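Local coordinates for protein oxidoreductase, short-chain dehydrogenase/reductase family (Aeromonas hydrophila subsp. hydrophila, PDB 3L6E) that probably acts as a nucleotide-binding short-chain dehydrogenase/reductase, possibly a 3-dehydrosphinganine reductase of sphingolipid metabolism, at residues A[17-22]-A[202-207]; A[30-33]-A[39-42]; A[81-86]-A[109-114]; A[161-166]-A[219-224]. All blocks are in the same frame, centred on the assembly; numbering follows the deposited sequence.

Interaction 1: residues A[17-22]-A[202-207]; sequences RALTIG and DAAAYM
Ala18 and Ala204 meet methyl to methyl, their CB atoms 3.8 Å apart, where helices 14-25 and 200-210 pass each other. The second touching group is Leu19, whose CD2 branch lies alongside the backbone of the facing helix: Leu19 CD2 is 3.8 Å from Ala204 CA and 3.9 Å from Ala204 CB. Leu19 CD2 also reaches Met207 CB, at 4.1 Å, one turn further along. The CB of Leu19 is not aimed squarely at the partner helix, but CG stands beside the backbone N (chi1 -71°) and CD2 is carried across the gap. The small residues fit the geometry, since the axes of segments 17-22 and 202-207 approach to 8.6 Å and cross at -51°, with Leu19 CA only 5.2 Å from Ala204 CA.

Further out, Ala18 also touches Pro200 and Leu19 touches Leu208, while Met207, a selenomethionine, rests on Leu176 and Pro178 of strand 171-181. Through Tyr206 and Asp202, helix 200-210 reaches the second subunit. No hydrogen bond joins the two segments. The contacts between them are apolar, so the Rossmann-fold helices are held here by close fit and buried apolar surface, without the directional restraint that polar bonds would add.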
# COMPACT_ATOMS: atom_id res chain seq x y z
N ARG A 17 -7.72 -18.39 -0.44
CA ARG A 17 -7.82 -19.15 0.82
C ARG A 17 -7.36 -18.29 1.97
O ARG A 17 -8.11 -18.07 2.93
CB ARG A 17 -6.95 -20.42 0.78
CG ARG A 17 -7.65 -21.75 0.53
CD ARG A 17 -6.73 -22.95 0.91
NE ARG A 17 -5.81 -22.63 2.02
CZ ARG A 17 -5.72 -23.29 3.17
NH1 ARG A 17 -4.85 -22.88 4.09
NH2 ARG A 17 -6.48 -24.34 3.42
N ALA A 18 -6.13 -17.76 1.89
CA ALA A 18 -5.56 -16.97 2.98
C ALA A 18 -6.40 -15.73 3.31
O ALA A 18 -6.61 -15.39 4.47
CB ALA A 18 -4.10 -16.57 2.67
N LEU A 19 -6.86 -15.05 2.27
CA LEU A 19 -7.70 -13.88 2.45
C LEU A 19 -9.02 -14.26 3.11
O LEU A 19 -9.48 -13.53 3.97
CB LEU A 19 -7.95 -13.15 1.13
CG LEU A 19 -6.80 -12.39 0.45
CD1 LEU A 19 -7.10 -12.21 -1.03
CD2 LEU A 19 -6.53 -11.04 1.10
N THR A 20 -9.61 -15.38 2.70
CA THR A 20 -10.89 -15.83 3.25
C THR A 20 -10.72 -16.13 4.72
O THR A 20 -11.50 -15.65 5.53
CB THR A 20 -11.45 -17.07 2.54
OG1 THR A 20 -11.70 -16.77 1.17
CG2 THR A 20 -12.78 -17.53 3.18
N ILE A 21 -9.69 -16.90 5.05
CA ILE A 21 -9.36 -17.25 6.43
C ILE A 21 -9.19 -16.00 7.29
O ILE A 21 -9.72 -15.93 8.40
CB ILE A 21 -8.09 -18.16 6.53
CG1 ILE A 21 -8.32 -19.47 5.76
CG2 ILE A 21 -7.73 -18.41 8.01
CD1 ILE A 21 -7.13 -20.39 5.68
N GLY A 22 -8.47 -15.02 6.76
CA GLY A 22 -8.12 -13.80 7.50
C GLY A 22 -9.31 -12.93 7.84
O GLY A 22 -9.39 -12.39 8.94
N ASP A 202 1.26 -13.97 4.55
CA ASP A 202 1.88 -12.65 4.68
C ASP A 202 1.26 -11.65 3.68
O ASP A 202 0.97 -10.49 4.03
CB ASP A 202 3.38 -12.74 4.42
CG ASP A 202 4.15 -13.44 5.54
OD1 ASP A 202 3.67 -13.64 6.68
OD2 ASP A 202 5.32 -13.78 5.25
N ALA A 203 1.07 -12.10 2.43
CA ALA A 203 0.45 -11.24 1.41
C ALA A 203 -0.93 -10.78 1.94
O ALA A 203 -1.15 -9.59 2.13
CB ALA A 203 0.34 -11.98 0.07
N ALA A 204 -1.80 -11.74 2.24
CA ALA A 204 -3.13 -11.47 2.80
C ALA A 204 -3.15 -10.46 3.96
O ALA A 204 -4.02 -9.57 4.01
CB ALA A 204 -3.82 -12.79 3.24
N ALA A 205 -2.20 -10.62 4.88
CA ALA A 205 -2.14 -9.82 6.10
C ALA A 205 -1.89 -8.35 5.81
O ALA A 205 -2.54 -7.48 6.42
CB ALA A 205 -1.10 -10.39 7.10
N TYR A 206 -0.97 -8.07 4.88
CA TYR A 206 -0.79 -6.70 4.38
C TYR A 206 -2.05 -6.16 3.72
O TYR A 206 -2.42 -5.02 3.96
CB TYR A 206 0.33 -6.61 3.34
CG TYR A 206 1.72 -6.59 3.93
CD1 TYR A 206 2.08 -5.64 4.89
CD2 TYR A 206 2.67 -7.52 3.53
CE1 TYR A 206 3.36 -5.64 5.44
CE2 TYR A 206 3.93 -7.51 4.05
CZ TYR A 206 4.27 -6.57 4.99
OH TYR A 206 5.55 -6.60 5.51
N MSE A 207 -2.66 -6.99 2.88
CA MSE A 207 -3.83 -6.61 2.09
C MSE A 207 -5.03 -6.30 2.99
O MSE A 207 -5.69 -5.28 2.82
CB MSE A 207 -4.17 -7.71 1.07
CG MSE A 207 -3.12 -7.91 -0.02
SE MSE A 207 -3.42 -9.48 -1.19
CE MSE A 207 -4.75 -8.75 -2.35

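Interaction 2: residues A[30-33]-A[39-42]; sequences VSMM and RLQQ. Unlike the reference sequence in segment 39-42: Gln42 (reference Glu).
Met32, a selenomethionine on strand 29-34, projects its CB toward helix 37-47, where it meets the CD2 branch of Leu40 at 3.7 Å from Met32 CB. From CB the chain runs out with CG beside the backbone N (chi1 -52°) and stays extended through chi2. Its SE atom packs on Thr20 of helix 14-25, so the middle of the side chain is turned to a second helix. Rotation about the CG-SE bond bends the chain (chi3 -57°), and this bend directs the terminal methyl on to the helix backbone: Met32 CE lies 3.4 Å from Leu40 O. That approach is a van der Waals one between a methyl and a carbonyl oxygen; no hydrogen bond crosses between the segments.

Leu40 answers with one branch. Its CD2 is inserted against the strand, touching the base of Met32 and also lying 3.8 Å from Met32 O. The same methyl approaches the backbone of the next residue, with Leu40 CD2 4.3 Å from Met33 C, whereas the CB of Met33 points away from the helix.

The contact fastens strand 29-34 to helix 37-47 within the beta-alpha-beta unit that ends in strand 51-55. Met32 touches Val51 and Leu40 touches Val55 of that last strand, helix 14-25 adjoins through Thr20, and Met33 packs on Phe68 and Ala71 of helix 61-75.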
# COMPACT_ATOMS: atom_id res chain seq x y z
N VAL A 30 -18.16 -14.73 4.74
CA VAL A 30 -17.51 -14.68 3.43
C VAL A 30 -18.21 -15.57 2.41
O VAL A 30 -18.34 -16.75 2.63
CB VAL A 30 -16.00 -15.04 3.53
CG1 VAL A 30 -15.35 -14.96 2.18
CG2 VAL A 30 -15.30 -14.12 4.48
N SER A 31 -18.67 -14.97 1.31
CA SER A 31 -19.18 -15.75 0.19
C SER A 31 -18.00 -16.10 -0.72
O SER A 31 -17.45 -15.22 -1.41
CB SER A 31 -20.23 -14.97 -0.58
OG SER A 31 -21.44 -14.93 0.14
N MSE A 32 -17.59 -17.36 -0.68
CA MSE A 32 -16.43 -17.79 -1.47
C MSE A 32 -16.85 -18.17 -2.88
O MSE A 32 -17.68 -19.05 -3.06
CB MSE A 32 -15.76 -19.00 -0.80
CG MSE A 32 -15.41 -18.79 0.67
SE MSE A 32 -14.60 -20.36 1.47
CE MSE A 32 -15.99 -21.68 1.12
N MSE A 33 -16.29 -17.51 -3.88
CA MSE A 33 -16.55 -17.92 -5.27
C MSE A 33 -15.32 -18.53 -5.91
O MSE A 33 -14.24 -17.97 -5.82
CB MSE A 33 -17.04 -16.74 -6.11
CG MSE A 33 -18.37 -16.17 -5.61
SE MSE A 33 -18.93 -14.69 -6.72
CE MSE A 33 -20.50 -14.15 -5.66
N ARG A 39 -11.94 -27.56 -3.44
CA ARG A 39 -11.31 -26.53 -2.62
C ARG A 39 -12.32 -25.64 -1.87
O ARG A 39 -12.03 -25.19 -0.77
CB ARG A 39 -10.39 -25.66 -3.49
CG ARG A 39 -9.08 -26.36 -3.88
CD ARG A 39 -8.43 -25.72 -5.09
NE ARG A 39 -7.17 -26.38 -5.43
CZ ARG A 39 -5.96 -25.83 -5.29
NH1 ARG A 39 -5.83 -24.59 -4.84
NH2 ARG A 39 -4.88 -26.53 -5.63
N LEU A 40 -13.47 -25.39 -2.47
CA LEU A 40 -14.55 -24.70 -1.76
C LEU A 40 -15.07 -25.53 -0.57
O LEU A 40 -15.30 -24.98 0.51
CB LEU A 40 -15.67 -24.27 -2.73
CG LEU A 40 -15.31 -23.15 -3.73
CD1 LEU A 40 -16.32 -23.02 -4.86
CD2 LEU A 40 -15.13 -21.80 -3.06
N GLN A 41 -15.23 -26.85 -0.77
CA GLN A 41 -15.71 -27.75 0.29
C GLN A 41 -14.72 -27.87 1.44
O GLN A 41 -15.12 -27.91 2.61
CB GLN A 41 -16.01 -29.15 -0.27
CG GLN A 41 -17.23 -29.25 -1.20
CD GLN A 41 -17.54 -30.68 -1.61
OE1 GLN A 41 -18.71 -31.07 -1.72
NE2 GLN A 41 -16.49 -31.48 -1.82
N GLN A 42 -13.43 -27.96 1.10
CA GLN A 42 -12.36 -28.09 2.09
C GLN A 42 -12.37 -26.84 2.98
O GLN A 42 -12.12 -26.91 4.18
CB GLN A 42 -10.99 -28.36 1.42
CG GLN A 42 -9.90 -27.27 1.57
CD GLN A 42 -8.74 -27.36 0.53
OE1 GLN A 42 -7.91 -26.44 0.45
NE2 GLN A 42 -8.71 -28.43 -0.27

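Interaction 3: residues A[81-86]-A[109-114]; sequences VLHCAG and LVSTIL. Unlike the reference sequence in segment 109-114: Val110 (reference Ile).
His83 extends its imidazole from strand 80-84 to the hydroxyls of Ser111 and Thr112 on helix 98-123. With CG opposite the backbone N (chi1 -174°), the ring reaches straight out, and both hydroxyl oxygens lie at its edge, near the ring plane. Ser111 OG is in that plane, and His83 NE2 gives it a hydrogen bond that is weak on both counts: 3.3 Å long and bent to 122° at the hydrogen. Thr112 OG1 sits 3.1 Å from His83 CE1, the carbon between the two ring nitrogens, and the two side chains cross at about a right angle.

The rotamers turn both hydroxyls back onto their own helix. Ser111 OG stands between its backbone N and carbonyl carbon (chi1 78°) and bonds to Ser107 O; Thr112 OG1 lies beside its backbone N and bonds to Asn108 O. Each hydroxyl therefore has its stronger partner within the helix. Ala85 CB adds a contact with Thr112 OG1 at 3.8 Å.

On its other nitrogen, ND1, the ring has a weak hydrogen bond to Asn132 OD1 of the adjacent strand 128-137. Helix 98-123 packs over these central Rossmann strands, Thr112 also touching Asn132; Met155 of helix 145-165 meets Ala85 and Thr112.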
# COMPACT_ATOMS: atom_id res chain seq x y z
N VAL A 81 -16.05 -6.55 -2.19
CA VAL A 81 -15.86 -7.55 -3.22
C VAL A 81 -14.36 -7.62 -3.50
O VAL A 81 -13.73 -6.65 -3.94
CB VAL A 81 -16.69 -7.29 -4.50
CG1 VAL A 81 -16.41 -8.38 -5.55
CG2 VAL A 81 -18.17 -7.33 -4.17
N LEU A 82 -13.80 -8.78 -3.17
CA LEU A 82 -12.39 -9.02 -3.30
C LEU A 82 -12.22 -9.91 -4.50
O LEU A 82 -12.56 -11.09 -4.46
CB LEU A 82 -11.85 -9.70 -2.05
CG LEU A 82 -10.62 -9.09 -1.40
CD1 LEU A 82 -10.08 -10.00 -0.31
CD2 LEU A 82 -9.56 -8.80 -2.42
N HIS A 83 -11.74 -9.33 -5.59
CA HIS A 83 -11.59 -10.11 -6.80
C HIS A 83 -10.16 -10.61 -6.94
O HIS A 83 -9.22 -9.82 -7.06
CB HIS A 83 -12.03 -9.34 -8.04
CG HIS A 83 -12.01 -10.17 -9.29
ND1 HIS A 83 -11.12 -9.97 -10.31
CD2 HIS A 83 -12.75 -11.25 -9.64
CE1 HIS A 83 -11.32 -10.87 -11.26
NE2 HIS A 83 -12.30 -11.66 -10.87
N CYS A 84 -10.01 -11.93 -6.90
CA CYS A 84 -8.73 -12.58 -7.10
C CYS A 84 -8.70 -13.22 -8.46
O CYS A 84 -9.02 -14.39 -8.59
CB CYS A 84 -8.50 -13.63 -6.03
SG CYS A 84 -8.33 -12.94 -4.41
N ALA A 85 -8.32 -12.45 -9.48
CA ALA A 85 -8.25 -12.99 -10.85
C ALA A 85 -7.25 -14.15 -10.92
O ALA A 85 -7.38 -15.01 -11.79
CB ALA A 85 -7.90 -11.91 -11.85
N GLY A 86 -6.30 -14.19 -9.99
CA GLY A 86 -5.29 -15.25 -9.94
C GLY A 86 -4.29 -15.01 -11.05
O GLY A 86 -3.80 -13.89 -11.20
N LEU A 109 -9.32 -11.08 -17.79
CA LEU A 109 -9.85 -9.79 -18.00
C LEU A 109 -11.35 -9.80 -17.99
O LEU A 109 -11.94 -8.97 -17.45
CB LEU A 109 -9.31 -9.23 -19.26
CG LEU A 109 -9.78 -7.85 -19.62
CD1 LEU A 109 -9.69 -6.89 -18.50
CD2 LEU A 109 -8.98 -7.42 -20.78
N VAL A 110 -11.93 -10.78 -18.59
CA VAL A 110 -13.37 -10.96 -18.68
C VAL A 110 -13.98 -11.13 -17.29
O VAL A 110 -15.00 -10.50 -16.96
CB VAL A 110 -13.74 -12.15 -19.60
CG1 VAL A 110 -15.22 -12.43 -19.58
CG2 VAL A 110 -13.27 -11.89 -21.02
N SER A 111 -13.37 -11.98 -16.47
CA SER A 111 -13.88 -12.18 -15.11
C SER A 111 -13.74 -10.85 -14.38
O SER A 111 -14.65 -10.44 -13.68
CB SER A 111 -13.16 -13.32 -14.38
OG SER A 111 -11.88 -12.93 -13.90
N THR A 112 -12.62 -10.16 -14.60
CA THR A 112 -12.40 -8.90 -13.90
C THR A 112 -13.48 -7.88 -14.25
O THR A 112 -14.02 -7.22 -13.37
CB THR A 112 -10.99 -8.32 -14.11
OG1 THR A 112 -10.02 -9.22 -13.58
CG2 THR A 112 -10.84 -6.99 -13.38
N ILE A 113 -13.79 -7.78 -15.54
CA ILE A 113 -14.81 -6.83 -16.03
C ILE A 113 -16.22 -7.15 -15.55
O ILE A 113 -16.96 -6.26 -15.14
CB ILE A 113 -14.76 -6.70 -17.56
CG1 ILE A 113 -13.46 -5.97 -17.95
CG2 ILE A 113 -15.98 -5.95 -18.09
CD1 ILE A 113 -13.22 -5.85 -19.43
N LEU A 114 -16.59 -8.43 -15.59
CA LEU A 114 -17.92 -8.88 -15.19
C LEU A 114 -18.16 -8.77 -13.69
O LEU A 114 -19.24 -8.37 -13.25
CB LEU A 114 -18.17 -10.31 -15.66
CG LEU A 114 -18.24 -10.61 -17.16
CD1 LEU A 114 -18.03 -12.09 -17.38
CD2 LEU A 114 -19.57 -10.14 -17.78

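Interaction 4: residues A[161-166]-A[219-224]; sequences SLRAEL and VTDLFI
Arg163 leaves its helix with CG between the backbone N and the carbonyl carbon (chi1 64°), then bends at chi2 and again at chi3, which carries the guanidinium to the backbone and side chain at the start of segment 219-224. Asp221 meets it with CG beside the backbone N, a torsion that brings the carboxylate nearer to the arginine although its CB does not point there.

The salt bridge is made chiefly by one oxygen. Arg163 NH2 donates to Asp221 OD1 at 3.0 Å in a nearly straight bond (165°), with OD1 exactly in the guanidinium plane and accepting the N-H through its syn lone pair. Arg163 NH1 makes a weak second bond to the same OD1, at 3.4 Å. The guanidinium and carboxylate planes stand 87° apart, so this is not the flat two-oxygen pairing of a bidentate bridge. Instead, Arg163 NH1 gives its shorter bond to Thr220 O, 2.8 Å away, from above the carbonyl plane.

The other carboxylate oxygen is held as well: Thr220 OG1 donates to Asp221 OD2 at 2.8 Å, approaching from above the carboxylate plane. This bond is consistent with a fixed rotation of the carboxylate.

Arg163 NH1 also bonds to Leu173 O, so the arginine clamps the C-terminal end of helix 145-165 to strand 171-181 and to strand 217-226. The latter is one of the two outermost strands of the sheet within the chain, and it pairs antiparallel with a strand of the second subunit, continuing the sheet across the interface.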
# COMPACT_ATOMS: atom_id res chain seq x y z
N SER A 161 -9.52 3.20 -15.26
CA SER A 161 -10.47 3.90 -16.10
C SER A 161 -11.87 3.82 -15.48
O SER A 161 -12.65 4.77 -15.57
CB SER A 161 -10.45 3.32 -17.51
OG SER A 161 -11.56 3.77 -18.26
N LEU A 162 -12.18 2.68 -14.86
CA LEU A 162 -13.45 2.54 -14.17
C LEU A 162 -13.48 3.39 -12.90
O LEU A 162 -14.51 4.00 -12.58
CB LEU A 162 -13.74 1.07 -13.83
CG LEU A 162 -15.06 0.77 -13.10
CD1 LEU A 162 -16.25 1.33 -13.90
CD2 LEU A 162 -15.22 -0.71 -12.90
N ARG A 163 -12.36 3.44 -12.18
CA ARG A 163 -12.30 4.22 -10.94
C ARG A 163 -12.42 5.73 -11.17
O ARG A 163 -13.07 6.42 -10.39
CB ARG A 163 -11.12 3.87 -10.05
CG ARG A 163 -9.74 4.15 -10.61
CD ARG A 163 -8.77 4.66 -9.54
NE ARG A 163 -8.64 3.76 -8.40
CZ ARG A 163 -7.48 3.21 -8.00
NH1 ARG A 163 -7.46 2.43 -6.94
NH2 ARG A 163 -6.35 3.45 -8.64
N ALA A 164 -11.80 6.22 -12.25
CA ALA A 164 -11.91 7.64 -12.60
C ALA A 164 -13.34 8.00 -13.02
O ALA A 164 -13.80 9.13 -12.84
CB ALA A 164 -10.91 8.00 -13.70
N GLU A 165 -14.04 7.01 -13.58
CA GLU A 165 -15.45 7.12 -13.95
C GLU A 165 -16.33 7.11 -12.70
O GLU A 165 -17.38 7.75 -12.67
CB GLU A 165 -15.79 5.96 -14.88
CG GLU A 165 -17.25 5.81 -15.27
CD GLU A 165 -17.51 4.48 -15.96
OE1 GLU A 165 -18.60 3.89 -15.75
OE2 GLU A 165 -16.62 4.01 -16.71
N LEU A 166 -15.90 6.37 -11.68
CA LEU A 166 -16.65 6.27 -10.42
C LEU A 166 -16.20 7.28 -9.36
O LEU A 166 -16.56 7.16 -8.19
CB LEU A 166 -16.61 4.85 -9.86
CG LEU A 166 -17.27 3.71 -10.65
CD1 LEU A 166 -17.01 2.39 -9.94
CD2 LEU A 166 -18.78 3.92 -10.86
N VAL A 219 -6.83 3.17 1.60
CA VAL A 219 -5.74 2.81 0.69
C VAL A 219 -6.34 2.60 -0.69
O VAL A 219 -7.31 1.88 -0.84
CB VAL A 219 -5.05 1.51 1.18
CG1 VAL A 219 -4.25 0.83 0.04
CG2 VAL A 219 -4.18 1.80 2.37
N THR A 220 -5.76 3.23 -1.71
CA THR A 220 -6.26 3.08 -3.08
C THR A 220 -5.46 2.04 -3.86
O THR A 220 -6.00 1.38 -4.75
CB THR A 220 -6.25 4.42 -3.84
OG1 THR A 220 -4.94 4.99 -3.79
CG2 THR A 220 -7.29 5.44 -3.23
N ASP A 221 -4.17 1.90 -3.53
CA ASP A 221 -3.27 0.99 -4.24
C ASP A 221 -2.21 0.45 -3.30
O ASP A 221 -1.61 1.19 -2.52
CB ASP A 221 -2.58 1.68 -5.45
CG ASP A 221 -3.54 2.51 -6.30
OD1 ASP A 221 -4.09 2.00 -7.32
OD2 ASP A 221 -3.75 3.68 -5.93
N LEU A 222 -1.97 -0.85 -3.39
CA LEU A 222 -0.99 -1.51 -2.52
C LEU A 222 -0.06 -2.43 -3.31
O LEU A 222 -0.51 -3.37 -3.92
CB LEU A 222 -1.71 -2.31 -1.43
CG LEU A 222 -0.84 -3.04 -0.41
CD1 LEU A 222 -0.14 -2.06 0.54
CD2 LEU A 222 -1.62 -4.10 0.36
N PHE A 223 1.24 -2.16 -3.28
CA PHE A 223 2.23 -2.95 -3.99
C PHE A 223 3.07 -3.73 -2.97
O PHE A 223 3.69 -3.14 -2.10
CB PHE A 223 3.11 -2.06 -4.87
CG PHE A 223 2.37 -1.38 -5.99
CD1 PHE A 223 1.59 -0.24 -5.74
CD2 PHE A 223 2.43 -1.87 -7.29
CE1 PHE A 223 0.89 0.40 -6.77
CE2 PHE A 223 1.73 -1.26 -8.32
CZ PHE A 223 0.96 -0.11 -8.06
N ILE A 224 3.05 -5.05 -3.07
CA ILE A 224 3.86 -5.89 -2.19
C ILE A 224 4.91 -6.62 -3.02
O ILE A 224 4.58 -7.21 -4.04
CB ILE A 224 3.01 -6.95 -1.47
CG1 ILE A 224 1.80 -6.31 -0.78
CG2 ILE A 224 3.85 -7.73 -0.44
CD1 ILE A 224 0.70 -7.31 -0.53

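How the interactions relate
From the N terminus, helix 14-25 opens the longest loop, which interaction 1 closes only at helix 200-210. Nested within it are interaction 2, a short closure inside one beta-alpha-beta unit, and then interaction 3, joining strand 80-84 to helix 98-123; these two are in series. Interaction 4 begins inside the same loop but closes beyond it, at strand 217-226, so it crosses interaction 1. Interaction 1 touches all three others: Thr20 packs on Val30, Leu19 on Leu82 and Cys84, and Met207 on Leu222 and Ile224. Interactions 2 and 4 lie on opposite sides of the chain's centre, and interactions 1 and 4 both reach the second subunit.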